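Group 3 allergen SMIPP-S YvT004A06 (PDB 3H7T) belongs to the trypsin-like serine proteases but is an inactivated scabies mite paralogue, so it probably does not cleave proteins as its relatives do. Local coordinates at residues Arg149-Cys152 against Glu153-Lys157; Tyr219-Leu222 against Asp223-Ile227; Val75-Pro79 against Leu80-Asn84; Gly173-Tyr176 against Asp177-Tyr180. All blocks are in the same frame, centred on the assembly; numbering follows the deposited sequence.

Contact 1 of 4, residues Arg149-Cys152 against Glu153-Lys157; sequences RKSC and EEQYK. With ZN (zinc ion), chain D.
Glu153 binds a zinc ion, and Lys150, three residues earlier on helix 149-157, holds both the metal's water and the same carboxylate. Glu153 meets the zinc with both oxygens, OE2 at 2.4 Å and OE1 more loosely at 2.7 Å; a water binds the metal at 2.3 Å. That water accepts a bond of 2.9 Å from Lys150 NZ, while a direct salt bridge, long and weak at 3.5 Å, runs from Lys150 NZ to Glu153 OE1. The two chains differ in shape: that of Glu153 is fully extended, whereas that of Lys150 bends at chi2 (60°) and runs forward along the helix, bringing NZ beside the Glu153 carboxylate. Its aliphatic part is crossed at about a right angle by Glu154, whose OE1 lies 3.6 Å from Lys150 CG. On another side of the helix Cys152 SG stands 3.7 Å from Tyr156 CE1; with the sulfur 4.6 Å from the ring centroid and 51° off the normal, this is an oblique sulfur-aromatic contact. Backbone bonds one turn apart, such as Tyr156 N to Cys152 O, fix this spacing. Farther out, the disulfide of Cys152 with Cys171 ties the helix to strand 169-172, a link familiar from trypsin-like domains, and Tyr156 OH bonds Pro211 O. Zinc and ammonium together probably favour the ionised form of Glu153, with the metal-bound water linking the two cations.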
loop_
_atom_site.group_PDB
_atom_site.type_symbol
_atom_site.label_atom_id
_atom_site.label_comp_id
_atom_site.label_asym_id
_atom_site.label_seq_id
_atom_site.Cartn_x
_atom_site.Cartn_y
_atom_site.Cartn_z
ATOM N N ARG A 149 -8.582 15.952 4.734
ATOM C CA ARG A 149 -7.488 15.785 5.711
ATOM C C ARG A 149 -7.733 16.450 7.070
ATOM O O ARG A 149 -7.533 15.819 8.112
ATOM C CB ARG A 149 -6.151 16.256 5.132
ATOM C CG ARG A 149 -4.957 16.038 6.070
ATOM C CD ARG A 149 -3.615 16.305 5.393
ATOM N NE ARG A 149 -3.357 15.423 4.251
ATOM C CZ ARG A 149 -3.478 15.794 2.973
ATOM N NH1 ARG A 149 -3.858 17.027 2.663
ATOM N NH2 ARG A 149 -3.225 14.932 2.001
ATOM N N LYS A 150 -8.157 17.718 7.060
ATOM C CA LYS A 150 -8.486 18.414 8.302
ATOM C C LYS A 150 -9.568 17.686 9.111
ATOM O O LYS A 150 -9.424 17.488 10.320
ATOM C CB LYS A 150 -8.911 19.866 8.031
ATOM C CG LYS A 150 -9.063 20.707 9.303
ATOM C CD LYS A 150 -7.750 20.772 10.070
ATOM C CE LYS A 150 -7.906 21.512 11.390
ATOM N NZ LYS A 150 -6.622 21.544 12.138
ATOM N N SER A 151 -10.640 17.288 8.431
ATOM C CA SER A 151 -11.741 16.576 9.067
ATOM C C SER A 151 -11.288 15.223 9.640
ATOM O O SER A 151 -11.684 14.840 10.751
ATOM C CB SER A 151 -12.905 16.417 8.078
ATOM O OG SER A 151 -13.640 15.234 8.345
ATOM N N CYS A 152 -10.434 14.523 8.897
ATOM C CA CYS A 152 -9.857 13.256 9.363
ATOM C C CYS A 152 -8.966 13.462 10.585
ATOM O O CYS A 152 -9.060 12.714 11.552
ATOM C CB CYS A 152 -9.076 12.588 8.235
ATOM S SG CYS A 152 -8.246 11.034 8.638
ATOM N N GLU A 153 -8.110 14.483 10.537
ATOM C CA GLU A 153 -7.283 14.826 11.685
ATOM C C GLU A 153 -8.092 15.131 12.941
ATOM O O GLU A 153 -7.720 14.695 14.039
ATOM C CB GLU A 153 -6.362 16.013 11.400
ATOM C CG GLU A 153 -5.528 16.330 12.637
ATOM C CD GLU A 153 -4.559 17.463 12.454
ATOM O OE1 GLU A 153 -4.946 18.508 11.891
ATOM O OE2 GLU A 153 -3.406 17.305 12.900
ATOM N N GLU A 154 -9.168 15.898 12.775
ATOM C CA GLU A 154 -10.068 16.228 13.886
ATOM C C GLU A 154 -10.654 14.965 14.521
ATOM O O GLU A 154 -10.667 14.852 15.752
ATOM C CB GLU A 154 -11.181 17.179 13.441
ATOM C CG GLU A 154 -10.697 18.588 13.112
ATOM C CD GLU A 154 -11.752 19.446 12.437
ATOM O OE1 GLU A 154 -11.410 20.571 12.009
ATOM O OE2 GLU A 154 -12.918 19.004 12.329
ATOM N N GLN A 155 -11.103 14.019 13.683
ATOM C CA GLN A 155 -11.594 12.708 14.139
ATOM C C GLN A 155 -10.541 11.908 14.914
ATOM O O GLN A 155 -10.835 11.342 15.969
ATOM C CB GLN A 155 -12.059 11.842 12.958
ATOM C CG GLN A 155 -13.213 12.372 12.116
ATOM C CD GLN A 155 -13.594 11.388 11.021
ATOM O OE1 GLN A 155 -13.783 10.197 11.282
ATOM N NE2 GLN A 155 -13.691 11.876 9.789
ATOM N N TYR A 156 -9.330 11.823 14.359
ATOM C CA TYR A 156 -8.217 11.136 15.019
ATOM C C TYR A 156 -7.814 11.824 16.327
ATOM O O TYR A 156 -7.416 11.159 17.295
ATOM C CB TYR A 156 -7.011 11.034 14.075
ATOM C CG TYR A 156 -7.013 9.805 13.184
ATOM C CD1 TYR A 156 -7.987 9.631 12.187
ATOM C CD2 TYR A 156 -6.034 8.817 13.330
ATOM C CE1 TYR A 156 -7.991 8.493 11.374
ATOM C CE2 TYR A 156 -6.027 7.676 12.517
ATOM C CZ TYR A 156 -7.006 7.523 11.545
ATOM O OH TYR A 156 -6.998 6.399 10.745
ATOM N N LYS A 157 -7.925 13.153 16.349
ATOM C CA LYS A 157 -7.608 13.943 17.541
ATOM C C LYS A 157 -8.483 13.566 18.743
ATOM O O LYS A 157 -8.040 13.700 19.886
ATOM C CB LYS A 157 -7.733 15.443 17.249
ATOM C CG LYS A 157 -7.107 16.348 18.302
ATOM C CD LYS A 157 -7.285 17.822 17.943
HETATM ZN ZN ZN D . -2.320 19.074 11.609
HETATM O O HOH W 1 -3.993 20.674 11.289
#

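Contact 2 of 4, residues Tyr219-Leu222 against Asp223-Ile227. With ZN (zinc ion), chain G.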
loop_
_atom_site.group_PDB
_atom_site.type_symbol
_atom_site.label_atom_id
_atom_site.label_comp_id
_atom_site.label_asym_id
_atom_site.label_seq_id
_atom_site.Cartn_x
_atom_site.Cartn_y
_atom_site.Cartn_z
ATOM N N TYR A 219 3.287 13.329 -2.746
ATOM C CA TYR A 219 4.166 14.009 -1.793
ATOM C C TYR A 219 5.604 13.475 -1.862
ATOM O O TYR A 219 6.567 14.175 -1.512
ATOM C CB TYR A 219 3.595 13.871 -0.376
ATOM C CG TYR A 219 4.275 14.709 0.689
ATOM C CD1 TYR A 219 3.757 15.954 1.067
ATOM C CD2 TYR A 219 5.430 14.253 1.325
ATOM C CE1 TYR A 219 4.382 16.720 2.061
ATOM C CE2 TYR A 219 6.064 15.011 2.299
ATOM C CZ TYR A 219 5.538 16.241 2.665
ATOM O OH TYR A 219 6.177 16.967 3.642
ATOM N N TYR A 220 5.747 12.245 -2.342
ATOM C CA TYR A 220 7.028 11.563 -2.304
ATOM C C TYR A 220 7.560 11.156 -3.688
ATOM O O TYR A 220 8.523 10.391 -3.774
ATOM C CB TYR A 220 6.916 10.328 -1.391
ATOM C CG TYR A 220 6.611 10.654 0.054
ATOM C CD1 TYR A 220 7.629 11.033 0.928
ATOM C CD2 TYR A 220 5.313 10.565 0.554
ATOM C CE1 TYR A 220 7.363 11.326 2.259
ATOM C CE2 TYR A 220 5.037 10.847 1.895
ATOM C CZ TYR A 220 6.072 11.229 2.734
ATOM O OH TYR A 220 5.838 11.522 4.049
ATOM N N VAL A 221 6.948 11.681 -4.758
ATOM C CA VAL A 221 7.300 11.299 -6.144
ATOM C C VAL A 221 8.774 11.569 -6.509
ATOM O O VAL A 221 9.382 10.790 -7.243
ATOM C CB VAL A 221 6.329 11.946 -7.192
ATOM C CG1 VAL A 221 6.905 11.911 -8.616
ATOM C CG2 VAL A 221 4.975 11.254 -7.159
ATOM N N LEU A 222 9.327 12.665 -5.989
ATOM C CA LEU A 222 10.745 12.991 -6.167
ATOM C C LEU A 222 11.629 11.941 -5.510
ATOM O O LEU A 222 12.645 11.526 -6.073
ATOM C CB LEU A 222 11.074 14.358 -5.559
ATOM C CG LEU A 222 10.322 15.608 -6.023
ATOM C CD1 LEU A 222 10.554 16.734 -5.032
ATOM C CD2 LEU A 222 10.724 16.020 -7.435
ATOM N N ASP A 223 11.241 11.525 -4.307
ATOM C CA ASP A 223 11.958 10.472 -3.605
ATOM C C ASP A 223 11.878 9.141 -4.350
ATOM O O ASP A 223 12.893 8.459 -4.503
ATOM C CB ASP A 223 11.426 10.324 -2.185
ATOM C CG ASP A 223 11.603 11.580 -1.369
ATOM O OD1 ASP A 223 12.731 11.813 -0.886
ATOM O OD2 ASP A 223 10.616 12.338 -1.216
ATOM N N ILE A 224 10.681 8.784 -4.823
ATOM C CA ILE A 224 10.496 7.527 -5.561
ATOM C C ILE A 224 11.355 7.512 -6.825
ATOM O O ILE A 224 11.994 6.501 -7.141
ATOM C CB ILE A 224 9.006 7.247 -5.962
ATOM C CG1 ILE A 224 8.027 7.421 -4.785
ATOM C CG2 ILE A 224 8.875 5.854 -6.572
ATOM C CD1 ILE A 224 8.388 6.696 -3.533
ATOM N N LYS A 225 11.368 8.641 -7.534
ATOM C CA LYS A 225 12.139 8.765 -8.770
ATOM C C LYS A 225 13.649 8.814 -8.515
ATOM O O LYS A 225 14.432 8.353 -9.346
ATOM C CB LYS A 225 11.661 9.972 -9.585
ATOM C CG LYS A 225 10.302 9.739 -10.227
ATOM C CD LYS A 225 9.797 10.955 -10.988
ATOM C CE LYS A 225 8.578 10.578 -11.823
ATOM N NZ LYS A 225 7.950 11.747 -12.489
ATOM N N ASP A 226 14.045 9.361 -7.364
ATOM C CA ASP A 226 15.445 9.337 -6.924
ATOM C C ASP A 226 15.931 7.915 -6.656
ATOM O O ASP A 226 17.058 7.564 -7.015
ATOM C CB ASP A 226 15.630 10.165 -5.653
ATOM C CG ASP A 226 15.722 11.663 -5.925
ATOM O OD1 ASP A 226 15.669 12.087 -7.100
ATOM O OD2 ASP A 226 15.836 12.419 -4.939
ATOM N N ILE A 227 15.084 7.125 -5.992
ATOM C CA ILE A 227 15.384 5.737 -5.688
ATOM C C ILE A 227 15.593 4.963 -6.985
ATOM O O ILE A 227 16.596 4.262 -7.135
ATOM C CB ILE A 227 14.262 5.060 -4.840
ATOM C CG1 ILE A 227 14.313 5.540 -3.386
ATOM C CG2 ILE A 227 14.406 3.551 -4.880
ATOM C CD1 ILE A 227 13.069 5.205 -2.574
HETATM ZN ZN ZN G . 10.757 13.777 0.050
HETATM O O HOH W 2 8.999 14.567 -0.177
#
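Asp223 OD2 comes to the edge of the Tyr220 ring, close to its plane, 3.9 Å from Tyr220 CD1, while Tyr219 CD2 lies over the centre of one face, 3.3 Å above the plane of the Tyr220 ring. Ring and carboxylate are turned 50° against each other. Tyr86, from outside, also meets the Tyr220 ring, and Tyr220 OH bonds Asn84 and Tyr166. The setting is the start of the C-terminal helix of the trypsin fold, 221-228, with Tyr220 in the N-cap position. Its carbonyl opens the helical bonding: Ile224 N reaches Tyr220 O at 2.9 Å, nearly along the C=O axis. Asp223 sits in the first turn, where the helix end would tend to stabilise a negative charge. With CG on the side of its own backbone N (chi1 -61°), the carboxylate lies back toward the tyrosines, and OD2 binds zinc at 1.9 Å. A water on the same metal donates to Tyr219 O at 2.8 Å, thereby bridging the turn before the helix to its first turn. On the far side of the helix from Asp223, Val221 and Lys225 run side by side, pointing the same way. The lysine's alkyl chain rests against one methyl: Val221 CG1 lies 3.9 Å from Lys225 CE.

Contact 3 of 4, residues Val75-Pro79 against Leu80-Asn84; sequences VRYHP and LTMQN. With ZN (zinc ion), chain E.
Asn84 ND2 donates to Arg76 O at 2.9 Å, nearly straight at 176°; the acceptor lies in the amide plane of Asn84, but the donor stands 47° out of the carbonyl plane of Arg76. Asn84 OD1 is taken by Tyr220 OH, beside the C-terminal helix. His78 N bonds Gln83 O at 3.0 Å, in an antiparallel hydrogen-bonded pair that closes the loop between strands 65-74 and 87-91. At the turn His78 O collects weak bonds from the backbone N atoms of Thr81, Met82 and Gln83. The imidazole, with Arg76 O over one face, binds zinc through NE2 at 2.2 Å. Gln83 NE2 approaches the ring edge, 3.5 Å from His78 CD2, its amide turned 71° from the ring, and donates at 2.7 Å to the metal-bound water. Tyr77 lies alongside Met82, its OH 3.6 Å from Met82 CE. Both also touch Gln41 of helix 40-43, which by sequence takes the place of the triad histidine of active relatives. Since NE2 gives its lone pair to zinc, a neutral His78 would be expected to carry its proton on ND1, and Gln83, a second-shell residue, positions the water.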
loop_
_atom_site.group_PDB
_atom_site.type_symbol
_atom_site.label_atom_id
_atom_site.label_comp_id
_atom_site.label_asym_id
_atom_site.label_seq_id
_atom_site.Cartn_x
_atom_site.Cartn_y
_atom_site.Cartn_z
ATOM N N VAL A 75 13.229 5.689 3.103
ATOM C CA VAL A 75 13.613 7.108 3.195
ATOM C C VAL A 75 13.008 7.784 4.428
ATOM O O VAL A 75 11.940 8.400 4.358
ATOM C CB VAL A 75 13.262 7.898 1.900
ATOM C CG1 VAL A 75 13.889 9.305 1.928
ATOM C CG2 VAL A 75 13.716 7.139 0.661
ATOM N N ARG A 76 13.708 7.651 5.554
ATOM C CA ARG A 76 13.364 8.314 6.824
ATOM C C ARG A 76 12.023 7.881 7.439
ATOM O O ARG A 76 11.285 8.700 7.996
ATOM C CB ARG A 76 13.460 9.848 6.694
ATOM C CG ARG A 76 14.820 10.357 6.166
ATOM C CD ARG A 76 15.976 9.897 7.066
ATOM N NE ARG A 76 15.806 10.366 8.441
ATOM C CZ ARG A 76 16.430 9.853 9.499
ATOM N NH1 ARG A 76 16.203 10.351 10.709
ATOM N NH2 ARG A 76 17.279 8.841 9.352
ATOM N N TYR A 77 11.713 6.587 7.361
ATOM C CA TYR A 77 10.523 6.078 8.042
ATOM C C TYR A 77 10.611 6.361 9.539
ATOM O O TYR A 77 11.627 6.063 10.165
ATOM C CB TYR A 77 10.347 4.576 7.809
ATOM C CG TYR A 77 9.177 3.971 8.556
ATOM C CD1 TYR A 77 7.899 4.538 8.481
ATOM C CD2 TYR A 77 9.337 2.807 9.309
ATOM C CE1 TYR A 77 6.820 3.970 9.158
ATOM C CE2 TYR A 77 8.262 2.230 9.991
ATOM C CZ TYR A 77 7.016 2.817 9.908
ATOM O OH TYR A 77 5.966 2.260 10.576
ATOM N N HIS A 78 9.560 6.963 10.094
ATOM C CA HIS A 78 9.490 7.208 11.529
ATOM C C HIS A 78 8.374 6.366 12.142
ATOM O O HIS A 78 7.204 6.746 12.068
ATOM C CB HIS A 78 9.282 8.699 11.828
ATOM C CG HIS A 78 10.414 9.564 11.368
ATOM N ND1 HIS A 78 11.730 9.280 11.661
ATOM C CD2 HIS A 78 10.427 10.702 10.637
ATOM C CE1 HIS A 78 12.507 10.203 11.125
ATOM N NE2 HIS A 78 11.742 11.076 10.498
ATOM N N PRO A 79 8.731 5.215 12.753
ATOM C CA PRO A 79 7.659 4.293 13.168
ATOM C C PRO A 79 6.723 4.860 14.235
ATOM O O PRO A 79 5.579 4.431 14.310
ATOM C CB PRO A 79 8.407 3.043 13.674
ATOM C CG PRO A 79 9.821 3.443 13.850
ATOM C CD PRO A 79 10.078 4.665 12.994
ATOM N N LEU A 80 7.183 5.823 15.031
ATOM C CA LEU A 80 6.343 6.387 16.096
ATOM C C LEU A 80 5.135 7.147 15.556
ATOM O O LEU A 80 4.018 6.997 16.056
ATOM C CB LEU A 80 7.156 7.270 17.045
ATOM C CG LEU A 80 8.119 6.564 18.007
ATOM C CD1 LEU A 80 8.874 7.590 18.846
ATOM C CD2 LEU A 80 7.400 5.543 18.894
ATOM N N THR A 81 5.359 7.956 14.528
ATOM C CA THR A 81 4.288 8.725 13.910
ATOM C C THR A 81 3.852 8.069 12.611
ATOM O O THR A 81 2.859 8.473 12.011
ATOM C CB THR A 81 4.756 10.146 13.589
ATOM O OG1 THR A 81 5.981 10.078 12.847
ATOM C CG2 THR A 81 4.978 10.928 14.868
ATOM N N MET A 82 4.618 7.066 12.185
ATOM C CA MET A 82 4.434 6.385 10.899
ATOM C C MET A 82 4.622 7.328 9.702
ATOM O O MET A 82 4.083 7.096 8.612
ATOM C CB MET A 82 3.103 5.631 10.855
ATOM C CG MET A 82 2.988 4.582 11.977
ATOM S SD MET A 82 1.661 3.395 11.731
ATOM C CE MET A 82 2.329 2.419 10.392
ATOM N N GLN A 83 5.411 8.379 9.917
ATOM C CA GLN A 83 5.738 9.347 8.866
ATOM C C GLN A 83 6.576 8.689 7.794
ATOM O O GLN A 83 7.446 7.867 8.100
ATOM C CB GLN A 83 6.549 10.506 9.444
ATOM C CG GLN A 83 5.743 11.690 9.915
ATOM C CD GLN A 83 6.627 12.868 10.294
ATOM O OE1 GLN A 83 6.223 13.721 11.080
ATOM N NE2 GLN A 83 7.835 12.926 9.726
ATOM N N ASN A 84 6.331 9.076 6.543
ATOM C CA ASN A 84 7.116 8.590 5.404
ATOM C C ASN A 84 7.057 7.066 5.307
ATOM O O ASN A 84 8.063 6.407 5.050
ATOM C CB ASN A 84 8.571 9.063 5.508
ATOM C CG ASN A 84 8.688 10.513 5.954
ATOM O OD1 ASN A 84 7.977 11.392 5.460
ATOM N ND2 ASN A 84 9.575 10.763 6.911
HETATM ZN ZN ZN E . 11.866 13.157 9.846
HETATM O O HOH W 3 10.520 5.626 3.713
HETATM O O HOH W 4 10.144 14.165 10.452
#

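Contact 4 of 4, residues Gly173-Tyr176 against Asp177-Tyr180; sequences GGEY and DETY. With ZN (zinc ion), chain F.
Gly174 faces both Glu178 and Thr179, a G1 beta bulge closing the hairpin-like loop that follows strand 169-172 of the trypsin fold. The firm bond is Gly174 N to Thr179 O, 3.0 Å and in the carbonyl plane; returning to Gly174 O are weaker ones from the backbone N atoms of Asp177, Glu178 and Thr179. Glu178 occupies the bulge with positive phi. Its first torsion is far from staggered (chi1 -138°), and a bend at chi2 (58°) carries the carboxylate back over the turn to a zinc ion, bound by OE2 at 2.6 Å and also by Glu209. A metal-bound water donates to Glu175 OE2 at 2.6 Å, so Glu175 is a second-shell residue that holds this water; zinc probably eases the gathering of acidic groups here. Tyr180 turns its ring across Gly174, with CE1 3.5 Å from Gly174 CA. The backbone angles of Gly174 by themselves call for glycine, and at Gly173 Thr179 O fills the place of a beta carbon. With CG opposite its own N (chi1 -179°), Tyr176 lays its ring beside Asp177 and against Thr145 of strand 140-147; Asp177 OD1 comes 3.2 Å from Tyr176 CD2. That oxygen bonds Thr145, while Asp177 OD2 lies 3.3 Å from Gly173 CA. Tyr180 OH helps to fix the rotation of the Glu178 carboxylate, donating to Glu178 OE1 at 2.5 Å from the syn side, somewhat out of the carboxylate plane.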
loop_
_atom_site.group_PDB
_atom_site.type_symbol
_atom_site.label_atom_id
_atom_site.label_comp_id
_atom_site.label_asym_id
_atom_site.label_seq_id
_atom_site.Cartn_x
_atom_site.Cartn_y
_atom_site.Cartn_z
ATOM N N GLY A 173 -12.175 6.064 3.181
ATOM C CA GLY A 173 -13.029 5.065 3.802
ATOM C C GLY A 173 -13.542 5.547 5.145
ATOM O O GLY A 173 -13.701 6.753 5.377
ATOM N N GLY A 174 -13.795 4.601 6.041
ATOM C CA GLY A 174 -14.315 4.931 7.353
ATOM C C GLY A 174 -15.805 4.675 7.404
ATOM O O GLY A 174 -16.335 3.916 6.585
ATOM N N GLU A 175 -16.469 5.332 8.354
ATOM C CA GLU A 175 -17.894 5.138 8.629
ATOM C C GLU A 175 -18.821 5.403 7.435
ATOM O O GLU A 175 -19.815 4.709 7.268
ATOM C CB GLU A 175 -18.328 5.988 9.828
ATOM C CG GLU A 175 -19.765 5.717 10.294
ATOM C CD GLU A 175 -20.086 6.314 11.654
ATOM O OE1 GLU A 175 -19.505 7.360 12.017
ATOM O OE2 GLU A 175 -20.928 5.729 12.366
ATOM N N TYR A 176 -18.492 6.408 6.625
ATOM C CA TYR A 176 -19.308 6.755 5.457
ATOM C C TYR A 176 -19.507 5.558 4.513
ATOM O O TYR A 176 -20.638 5.243 4.134
ATOM C CB TYR A 176 -18.692 7.950 4.718
ATOM C CG TYR A 176 -19.477 8.417 3.508
ATOM C CD1 TYR A 176 -20.652 9.159 3.655
ATOM C CD2 TYR A 176 -19.036 8.130 2.215
ATOM C CE1 TYR A 176 -21.374 9.594 2.547
ATOM C CE2 TYR A 176 -19.755 8.565 1.094
ATOM C CZ TYR A 176 -20.921 9.296 1.271
ATOM O OH TYR A 176 -21.638 9.729 0.175
ATOM N N ASP A 177 -18.411 4.885 4.168
ATOM C CA ASP A 177 -18.438 3.718 3.278
ATOM C C ASP A 177 -18.665 2.402 4.024
ATOM O O ASP A 177 -19.094 1.412 3.424
ATOM C CB ASP A 177 -17.099 3.562 2.548
ATOM C CG ASP A 177 -16.721 4.759 1.700
ATOM O OD1 ASP A 177 -17.620 5.420 1.139
ATOM O OD2 ASP A 177 -15.501 5.010 1.576
ATOM N N GLU A 178 -18.333 2.387 5.316
ATOM C CA GLU A 178 -18.118 1.147 6.074
ATOM C C GLU A 178 -17.075 0.277 5.346
ATOM O O GLU A 178 -17.269 -0.915 5.112
ATOM C CB GLU A 178 -19.441 0.410 6.343
ATOM C CG GLU A 178 -19.558 -0.169 7.747
ATOM C CD GLU A 178 -19.417 0.867 8.848
ATOM O OE1 GLU A 178 -18.355 0.895 9.499
ATOM O OE2 GLU A 178 -20.358 1.655 9.073
ATOM N N THR A 179 -15.959 0.913 4.998
ATOM C CA THR A 179 -14.906 0.306 4.194
ATOM C C THR A 179 -13.576 0.637 4.877
ATOM O O THR A 179 -13.331 1.790 5.205
ATOM C CB THR A 179 -14.947 0.870 2.742
ATOM O OG1 THR A 179 -16.212 0.551 2.148
ATOM C CG2 THR A 179 -13.879 0.273 1.888
ATOM N N TYR A 180 -12.738 -0.375 5.115
ATOM C CA TYR A 180 -11.516 -0.187 5.911
ATOM C C TYR A 180 -10.351 -1.042 5.425
ATOM O O TYR A 180 -10.544 -2.136 4.885
ATOM C CB TYR A 180 -11.769 -0.527 7.388
ATOM C CG TYR A 180 -12.953 0.173 8.031
ATOM C CD1 TYR A 180 -12.787 1.388 8.693
ATOM C CD2 TYR A 180 -14.233 -0.402 8.007
ATOM C CE1 TYR A 180 -13.862 2.029 9.296
ATOM C CE2 TYR A 180 -15.319 0.235 8.602
ATOM C CZ TYR A 180 -15.123 1.456 9.242
ATOM O OH TYR A 180 -16.185 2.101 9.844
HETATM ZN ZN ZN F . -20.084 1.599 11.627
HETATM O O HOH W 5 -21.111 3.154 12.276
#

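Overall arrangement
Each contact holds a zinc ion near the protein surface, and they fall into two groups. Contacts 2 and 3, with centres about 15 Å apart, touch directly: Tyr220 OH is 2.6 Å from Asn84 OD1, a probable hydrogen bond, and Ile227 CD1 packs 3.8 Å from Val75 CG2. Both also meet Tyr86, which by sequence stands where active relatives have the triad aspartate. Contacts 1 and 4 belong to the other half of the molecule, centres about 15 Å apart and nearest atoms about 6 Å; strand 169-172 connects them, carrying the disulfide partner of Cys152 and leading into 173-180. Contacts 2 and 4 lie on opposite sides of the chain's centre, about 29 Å between centres.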